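Local coordinates for peptidyl-prolyl cis-trans isomerase cyclophilin-type (Toxoplasma gondii, PDB 3BO7), which probably catalyses the cis-trans isomerisation of peptide bonds preceding proline, and binds the immunosuppressant cyclosporin A, at residues 50-53 / 54-57; 144-147 / 148-151; 124-127 / 128-131. All blocks are in the same frame, centred on the assembly; numbering follows the deposited sequence.

In the fold
The three contacts lie in one cyclophilin fold, a barrel of antiparallel strands. Interactions 1 and 3 both reach the bound cyclosporin: Arg50, Phe55 and Met56 from the hairpin, His128 and Leu129 from the loop after strand 119-122. Their centres are about 13 Å apart. They meet where Phe55 CE1 lies 3.7 Å from Cys126 CB. Interaction 2, on helix 143-149 and the residues after it, has its centre about 10 Å from that of interaction 1 and faces the turn of the same hairpin. Asn54 N probably bonds to Glu150 OE1 at 2.8 Å. Interactions 2 and 3 do not touch; their nearest atoms are about 6 Å apart. The hairpin therefore links the helix to the ligand-binding side.

Interaction 1. Residues 50-53 / 54-57; sequences RCIR and NFMI
Ile52 faces both Phe55 and Met56 across a tight beta hairpin, which makes a classic beta bulge. One straight backbone bond and two weak ones cross it. Ile52 N donates to Met56 O at 3.0 Å, nearly straight at 173°. Ile52 O takes the two weak bonds, from Phe55 N and from Met56 N. One step further, Ile57 CA makes a CA-H...O contact of 3.3 Å with Arg50 O.

The apolar contacts fall on two faces. On one, Cys51 CB packs on Ile57 CG1 at 3.9 Å. On the other, Ile52 lies alongside Phe55, and its CG2 meets Phe55 CB at 3.9 Å. Met56 CG sits over the centre of the Phe55 ring, 3.4 Å above its plane.

The Arg50 chain is extended, with CG anti to the backbone N (chi1 179°). The Met56 chain bends at chi2 and chi3. This brings Met56 CE over one face of the guanidinium, 3.4 Å from Arg50 NH1. Arg50 NH2 approaches the edge of the Phe55 ring. The same NH2 bonds to the backbone of the bound cyclosporin, while NH1 bonds to Gln58 OE1, so the group is gripped at both terminal nitrogens. Arg50, Phe55 and Met56 all pack on modified side chains of the ligand.

The hairpin joins strands 48-52 and 56-59. Strand 56-59 continues the sheet to strand 119-122, and the loop residue Cys126 packs against Phe55.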
loop_
_atom_site.group_PDB
_atom_site.type_symbol
_atom_site.label_atom_id
_atom_site.label_comp_id
_atom_site.label_asym_id
_atom_site.label_seq_id
_atom_site.Cartn_x
_atom_site.Cartn_y
_atom_site.Cartn_z
ATOM N N ARG A 50 1.485 -3.712 -10.398
ATOM C CA ARG A 50 1.258 -5.146 -10.447
ATOM C C ARG A 50 -0.152 -5.444 -9.933
ATOM O O ARG A 50 -0.520 -5.050 -8.822
ATOM C CB ARG A 50 2.339 -5.903 -9.667
ATOM C CG ARG A 50 2.147 -7.420 -9.650
ATOM C CD ARG A 50 3.408 -8.164 -9.215
ATOM N NE ARG A 50 3.108 -9.549 -8.850
ATOM C CZ ARG A 50 2.923 -9.983 -7.603
ATOM N NH1 ARG A 50 3.021 -9.146 -6.578
ATOM N NH2 ARG A 50 2.642 -11.259 -7.375
ATOM N N CYS A 51 -0.931 -6.139 -10.756
ATOM C CA CYS A 51 -2.359 -6.329 -10.509
ATOM C C CYS A 51 -2.766 -7.732 -10.930
ATOM O O CYS A 51 -2.725 -8.071 -12.122
ATOM C CB CYS A 51 -3.176 -5.271 -11.272
ATOM S SG CYS A 51 -4.969 -5.337 -11.027
ATOM N N ILE A 52 -3.143 -8.546 -9.948
ATOM C CA ILE A 52 -3.554 -9.920 -10.194
ATOM C C ILE A 52 -4.978 -10.168 -9.690
ATOM O O ILE A 52 -5.241 -10.137 -8.480
ATOM C CB ILE A 52 -2.535 -10.939 -9.599
ATOM C CG1 ILE A 52 -1.150 -10.720 -10.246
ATOM C CG2 ILE A 52 -3.031 -12.383 -9.786
ATOM C CD1 ILE A 52 0.006 -11.449 -9.589
ATOM N N ARG A 53 -5.883 -10.385 -10.649
ATOM C CA ARG A 53 -7.284 -10.726 -10.385
ATOM C C ARG A 53 -7.370 -11.785 -9.298
ATOM O O ARG A 53 -6.599 -12.755 -9.306
ATOM C CB ARG A 53 -7.950 -11.242 -11.671
ATOM C CG ARG A 53 -9.412 -11.688 -11.534
ATOM C CD ARG A 53 -9.877 -12.424 -12.788
ATOM N NE ARG A 53 -11.265 -12.879 -12.699
ATOM C CZ ARG A 53 -11.638 -14.134 -12.453
ATOM N NH1 ARG A 53 -10.726 -15.083 -12.264
ATOM N NH2 ARG A 53 -12.929 -14.447 -12.397
ATOM N N ASN A 54 -8.306 -11.596 -8.367
ATOM C CA ASN A 54 -8.527 -12.537 -7.250
ATOM C C ASN A 54 -7.378 -12.645 -6.240
ATOM O O ASN A 54 -7.298 -13.612 -5.478
ATOM C CB ASN A 54 -8.893 -13.931 -7.773
ATOM C CG ASN A 54 -10.296 -13.993 -8.324
ATOM O OD1 ASN A 54 -10.536 -14.624 -9.352
ATOM N ND2 ASN A 54 -11.233 -13.337 -7.646
ATOM N N PHE A 55 -6.498 -11.651 -6.239
ATOM C CA PHE A 55 -5.375 -11.650 -5.323
ATOM C C PHE A 55 -5.171 -10.258 -4.731
ATOM O O PHE A 55 -5.667 -9.981 -3.636
ATOM C CB PHE A 55 -4.112 -12.235 -6.001
ATOM C CG PHE A 55 -2.881 -12.239 -5.129
ATOM C CD1 PHE A 55 -2.975 -12.439 -3.748
ATOM C CD2 PHE A 55 -1.619 -12.068 -5.700
ATOM C CE1 PHE A 55 -1.840 -12.436 -2.953
ATOM C CE2 PHE A 55 -0.478 -12.069 -4.914
ATOM C CZ PHE A 55 -0.588 -12.248 -3.536
ATOM N N MET A 56 -4.473 -9.385 -5.448
ATOM C CA MET A 56 -4.165 -8.041 -4.944
ATOM C C MET A 56 -3.682 -7.119 -6.057
ATOM O O MET A 56 -3.399 -7.564 -7.170
ATOM C CB MET A 56 -3.118 -8.103 -3.819
ATOM C CG MET A 56 -1.808 -8.781 -4.229
ATOM S SD MET A 56 -0.623 -7.652 -4.969
ATOM C CE MET A 56 -0.304 -8.465 -6.538
ATOM N N ILE A 57 -3.607 -5.829 -5.735
ATOM C CA ILE A 57 -2.936 -4.837 -6.554
ATOM C C ILE A 57 -1.823 -4.224 -5.703
ATOM O O ILE A 57 -2.004 -4.003 -4.502
ATOM C CB ILE A 57 -3.928 -3.770 -7.114
ATOM C CG1 ILE A 57 -3.269 -2.926 -8.201
ATOM C CG2 ILE A 57 -4.553 -2.914 -5.994
ATOM C CD1 ILE A 57 -4.255 -2.073 -9.024
#

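Interaction 2. Residues 144-147 / 148-151; sequences DVLR and QWEK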
loop_
_atom_site.group_PDB
_atom_site.type_symbol
_atom_site.label_atom_id
_atom_site.label_comp_id
_atom_site.label_asym_id
_atom_site.label_seq_id
_atom_site.Cartn_x
_atom_site.Cartn_y
_atom_site.Cartn_z
ATOM N N ASP A 144 -15.515 -0.482 -4.341
ATOM C CA ASP A 144 -15.969 -0.637 -5.727
ATOM C C ASP A 144 -14.983 -0.089 -6.759
ATOM O O ASP A 144 -14.975 -0.539 -7.903
ATOM C CB ASP A 144 -17.388 -0.083 -5.913
ATOM C CG ASP A 144 -18.443 -0.987 -5.279
ATOM O OD1 ASP A 144 -19.039 -1.814 -5.999
ATOM O OD2 ASP A 144 -18.644 -0.901 -4.048
ATOM N N VAL A 145 -14.149 0.866 -6.348
ATOM C CA VAL A 145 -12.995 1.293 -7.151
ATOM C C VAL A 145 -12.004 0.123 -7.256
ATOM O O VAL A 145 -11.472 -0.177 -8.328
ATOM C CB VAL A 145 -12.315 2.553 -6.547
ATOM C CG1 VAL A 145 -10.912 2.772 -7.128
ATOM C CG2 VAL A 145 -13.182 3.780 -6.770
ATOM N N LEU A 146 -11.799 -0.548 -6.126
ATOM C CA LEU A 146 -10.927 -1.711 -6.030
ATOM C C LEU A 146 -11.424 -2.819 -6.944
ATOM O O LEU A 146 -10.635 -3.424 -7.669
ATOM C CB LEU A 146 -10.890 -2.198 -4.584
ATOM C CG LEU A 146 -9.565 -2.569 -3.922
ATOM C CD1 LEU A 146 -8.465 -1.544 -4.183
ATOM C CD2 LEU A 146 -9.805 -2.748 -2.420
ATOM N N ARG A 147 -12.736 -3.062 -6.923
ATOM C CA ARG A 147 -13.368 -4.065 -7.782
ATOM C C ARG A 147 -13.210 -3.782 -9.286
ATOM O O ARG A 147 -13.162 -4.712 -10.089
ATOM C CB ARG A 147 -14.838 -4.251 -7.405
ATOM C CG ARG A 147 -15.032 -4.998 -6.101
ATOM C CD ARG A 147 -16.499 -5.204 -5.764
ATOM N NE ARG A 147 -16.643 -5.778 -4.428
ATOM C CZ ARG A 147 -16.951 -5.085 -3.332
ATOM N NH1 ARG A 147 -17.182 -3.774 -3.392
ATOM N NH2 ARG A 147 -17.042 -5.710 -2.168
ATOM N N GLN A 148 -13.111 -2.509 -9.656
ATOM C CA GLN A 148 -12.834 -2.123 -11.040
ATOM C C GLN A 148 -11.361 -2.318 -11.390
ATOM O O GLN A 148 -11.030 -2.702 -12.517
ATOM C CB GLN A 148 -13.258 -0.671 -11.319
ATOM C CG GLN A 148 -14.767 -0.462 -11.465
ATOM C CD GLN A 148 -15.432 -1.498 -12.379
ATOM O OE1 GLN A 148 -15.108 -1.604 -13.564
ATOM N NE2 GLN A 148 -16.360 -2.265 -11.818
ATOM N N TRP A 149 -10.478 -2.045 -10.429
ATOM C CA TRP A 149 -9.055 -2.291 -10.615
ATOM C C TRP A 149 -8.767 -3.762 -10.853
ATOM O O TRP A 149 -7.864 -4.097 -11.610
ATOM C CB TRP A 149 -8.246 -1.812 -9.416
ATOM C CG TRP A 149 -8.194 -0.331 -9.255
ATOM C CD1 TRP A 149 -8.744 0.617 -10.079
ATOM C CD2 TRP A 149 -7.516 0.381 -8.220
ATOM N NE1 TRP A 149 -8.467 1.873 -9.601
ATOM C CE2 TRP A 149 -7.711 1.757 -8.463
ATOM C CE3 TRP A 149 -6.766 -0.011 -7.105
ATOM C CZ2 TRP A 149 -7.183 2.743 -7.631
ATOM C CZ3 TRP A 149 -6.242 0.970 -6.280
ATOM C CH2 TRP A 149 -6.450 2.330 -6.547
ATOM N N GLU A 150 -9.544 -4.625 -10.200
ATOM C CA GLU A 150 -9.384 -6.067 -10.306
ATOM C C GLU A 150 -9.620 -6.568 -11.741
ATOM O O GLU A 150 -9.118 -7.626 -12.121
ATOM C CB GLU A 150 -10.328 -6.770 -9.320
ATOM C CG GLU A 150 -10.137 -8.274 -9.228
ATOM C CD GLU A 150 -10.943 -8.926 -8.114
ATOM O OE1 GLU A 150 -10.578 -10.050 -7.710
ATOM O OE2 GLU A 150 -11.937 -8.330 -7.638
ATOM N N LYS A 151 -10.369 -5.782 -12.518
ATOM C CA LYS A 151 -10.779 -6.126 -13.883
ATOM C C LYS A 151 -9.830 -5.567 -14.936
ATOM O O LYS A 151 -9.966 -5.876 -16.125
ATOM C CB LYS A 151 -12.201 -5.618 -14.156
ATOM C CG LYS A 151 -13.283 -6.524 -13.614
ATOM C CD LYS A 151 -14.608 -5.783 -13.471
ATOM C CE LYS A 151 -15.642 -6.645 -12.747
ATOM N NZ LYS A 151 -16.550 -5.823 -11.888
HETATM O O HOH W 1 -13.970 -7.323 -9.250
#
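Val145 and Trp149 pack one turn apart on helix 143-149 of the cyclophilin fold, their side chains pointing the same way. Val145 CG1 is anti to its own N (chi1 164°). That places it over one face of the indole, offset toward the rim and 3.6 Å from Trp149 CE2. Trp149 CG lies anti to its own carbonyl carbon (chi1 -69°), which swings the indole back along the helix, so that Val145 O comes over one face of the ring. Leu146 crosses the indole at a slant; its CD1 is 3.7 Å from Trp149 CE3. Outside the helix, Leu18 of strand 16-22 packs on Val145, Leu146 and Trp149, and Trp149 NE1 bonds to Gln15 O.

Backbone bonds support this turn. Trp149 N donates to Val145 O at 3.0 Å, and Glu150 N to Leu146 O. On the other side of the helix, the extended Arg147 chain carries NH1 to a salt bridge with Asp144 OD2 at 3.3 Å.

Glu150 is also extended. Its OE1 bonds to Asn54 N in the hairpin turn. Its OE2 takes part in a water bridge back to the helix: one water donates to Glu150 OE2 at 2.8 Å and to Arg147 O at 2.9 Å.

Interaction 3. Residues 124-127 / 128-131; sequences KSCE and HLNN
Glu127 and Asn130 are joined twice, through backbone and side chain. Asn130 N donates to Glu127 O at 3.1 Å, from well above the carbonyl plane. Asn130 ND2 donates to Glu127 OE2, also at 3.1 Å, with an N-H...O angle of 150°. The acceptor lies in the amide plane, and OE2 uses its anti lone pair. The carboxylate and amide planes are 52° apart.

The other ends of both groups are satisfied by the loop ahead of strand 104-107. Glu127 OE1 accepts from Gln100 NE2, and Asn130 OD1 bonds to His99 ND1. The amide and the carboxylate are thus each held at both ends, which should fix their rotation.

Cys126 O accepts from Leu129 N at 3.1 Å, closing the 3-10 turn. The same oxygen lies over one face of the His128 ring. His128 CG sits between the backbone N and the carbonyl carbon (chi1 59°). This turns the ring back along the chain, and CE1 meets Cys126 CB at 3.7 Å. His128 NE2 bonds to the cyclosporin backbone.

Leu129 CD1 packs on Cys126 SG at 3.9 Å, and Leu129 touches a modified side chain of the ligand. This loop with its 3-10 turn lines the cyclosporin pocket in cyclophilins; His128 stands where archetypal members carry a ligand-bonding tryptophan, with Leu129 beside it.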
loop_
_atom_site.group_PDB
_atom_site.type_symbol
_atom_site.label_atom_id
_atom_site.label_comp_id
_atom_site.label_asym_id
_atom_site.label_seq_id
_atom_site.Cartn_x
_atom_site.Cartn_y
_atom_site.Cartn_z
ATOM N N LYS A 124 -8.976 -10.349 -2.434
ATOM C CA LYS A 124 -9.577 -11.418 -1.635
ATOM C C LYS A 124 -8.565 -11.995 -0.655
ATOM O O LYS A 124 -7.402 -11.594 -0.646
ATOM C CB LYS A 124 -10.174 -12.525 -2.519
ATOM C CG LYS A 124 -11.098 -13.502 -1.763
ATOM C CD LYS A 124 -12.140 -12.781 -0.879
ATOM C CE LYS A 124 -12.675 -13.691 0.221
ATOM N NZ LYS A 124 -13.596 -12.967 1.137
ATOM N N SER A 125 -9.025 -12.904 0.199
ATOM C CA SER A 125 -8.181 -13.545 1.185
ATOM C C SER A 125 -6.915 -14.135 0.581
ATOM O O SER A 125 -6.931 -14.685 -0.526
ATOM C CB SER A 125 -8.969 -14.623 1.909
ATOM O OG SER A 125 -9.995 -14.017 2.660
ATOM N N CYS A 126 -5.823 -13.994 1.324
ATOM C CA CYS A 126 -4.519 -14.547 0.968
ATOM C C CYS A 126 -3.753 -14.720 2.270
ATOM O O CYS A 126 -2.698 -14.120 2.476
ATOM C CB CYS A 126 -3.760 -13.628 -0.007
ATOM S SG CYS A 126 -3.858 -11.855 0.372
ATOM N N GLU A 127 -4.306 -15.556 3.145
ATOM C CA GLU A 127 -3.795 -15.703 4.502
ATOM C C GLU A 127 -2.487 -16.504 4.624
ATOM O O GLU A 127 -1.919 -16.614 5.714
ATOM C CB GLU A 127 -4.888 -16.247 5.434
ATOM C CG GLU A 127 -5.967 -15.229 5.739
ATOM C CD GLU A 127 -6.896 -15.664 6.863
ATOM O OE1 GLU A 127 -8.032 -16.087 6.562
ATOM O OE2 GLU A 127 -6.501 -15.605 8.043
ATOM N N HIS A 128 -2.012 -17.060 3.511
ATOM C CA HIS A 128 -0.652 -17.618 3.461
ATOM C C HIS A 128 0.388 -16.498 3.649
ATOM O O HIS A 128 1.567 -16.773 3.903
ATOM C CB HIS A 128 -0.414 -18.398 2.156
ATOM C CG HIS A 128 -0.596 -17.578 0.913
ATOM N ND1 HIS A 128 -1.835 -17.330 0.357
ATOM C CD2 HIS A 128 0.304 -16.939 0.124
ATOM C CE1 HIS A 128 -1.690 -16.578 -0.721
ATOM N NE2 HIS A 128 -0.402 -16.321 -0.883
ATOM N N LEU A 129 -0.062 -15.243 3.540
ATOM C CA LEU A 129 0.797 -14.069 3.747
ATOM C C LEU A 129 0.851 -13.597 5.206
ATOM O O LEU A 129 1.702 -12.774 5.560
ATOM C CB LEU A 129 0.425 -12.913 2.796
ATOM C CG LEU A 129 0.389 -13.257 1.299
ATOM C CD1 LEU A 129 0.028 -12.051 0.441
ATOM C CD2 LEU A 129 1.708 -13.861 0.839
ATOM N N ASN A 130 -0.034 -14.133 6.051
ATOM C CA ASN A 130 -0.022 -13.818 7.473
ATOM C C ASN A 130 1.359 -14.076 8.082
ATOM O O ASN A 130 1.999 -15.086 7.786
ATOM C CB ASN A 130 -1.082 -14.617 8.234
ATOM C CG ASN A 130 -2.508 -14.287 7.806
ATOM O OD1 ASN A 130 -2.764 -13.309 7.098
ATOM N ND2 ASN A 130 -3.451 -15.117 8.243
ATOM N N ASN A 131 1.805 -13.159 8.936
ATOM C CA ASN A 131 3.121 -13.254 9.585
ATOM C C ASN A 131 4.300 -13.265 8.593
ATOM O O ASN A 131 5.394 -13.715 8.926
ATOM C CB ASN A 131 3.185 -14.455 10.549
ATOM C CG ASN A 131 2.054 -14.453 11.552
ATOM O OD1 ASN A 131 1.907 -13.506 12.317
ATOM N ND2 ASN A 131 1.237 -15.513 11.548
#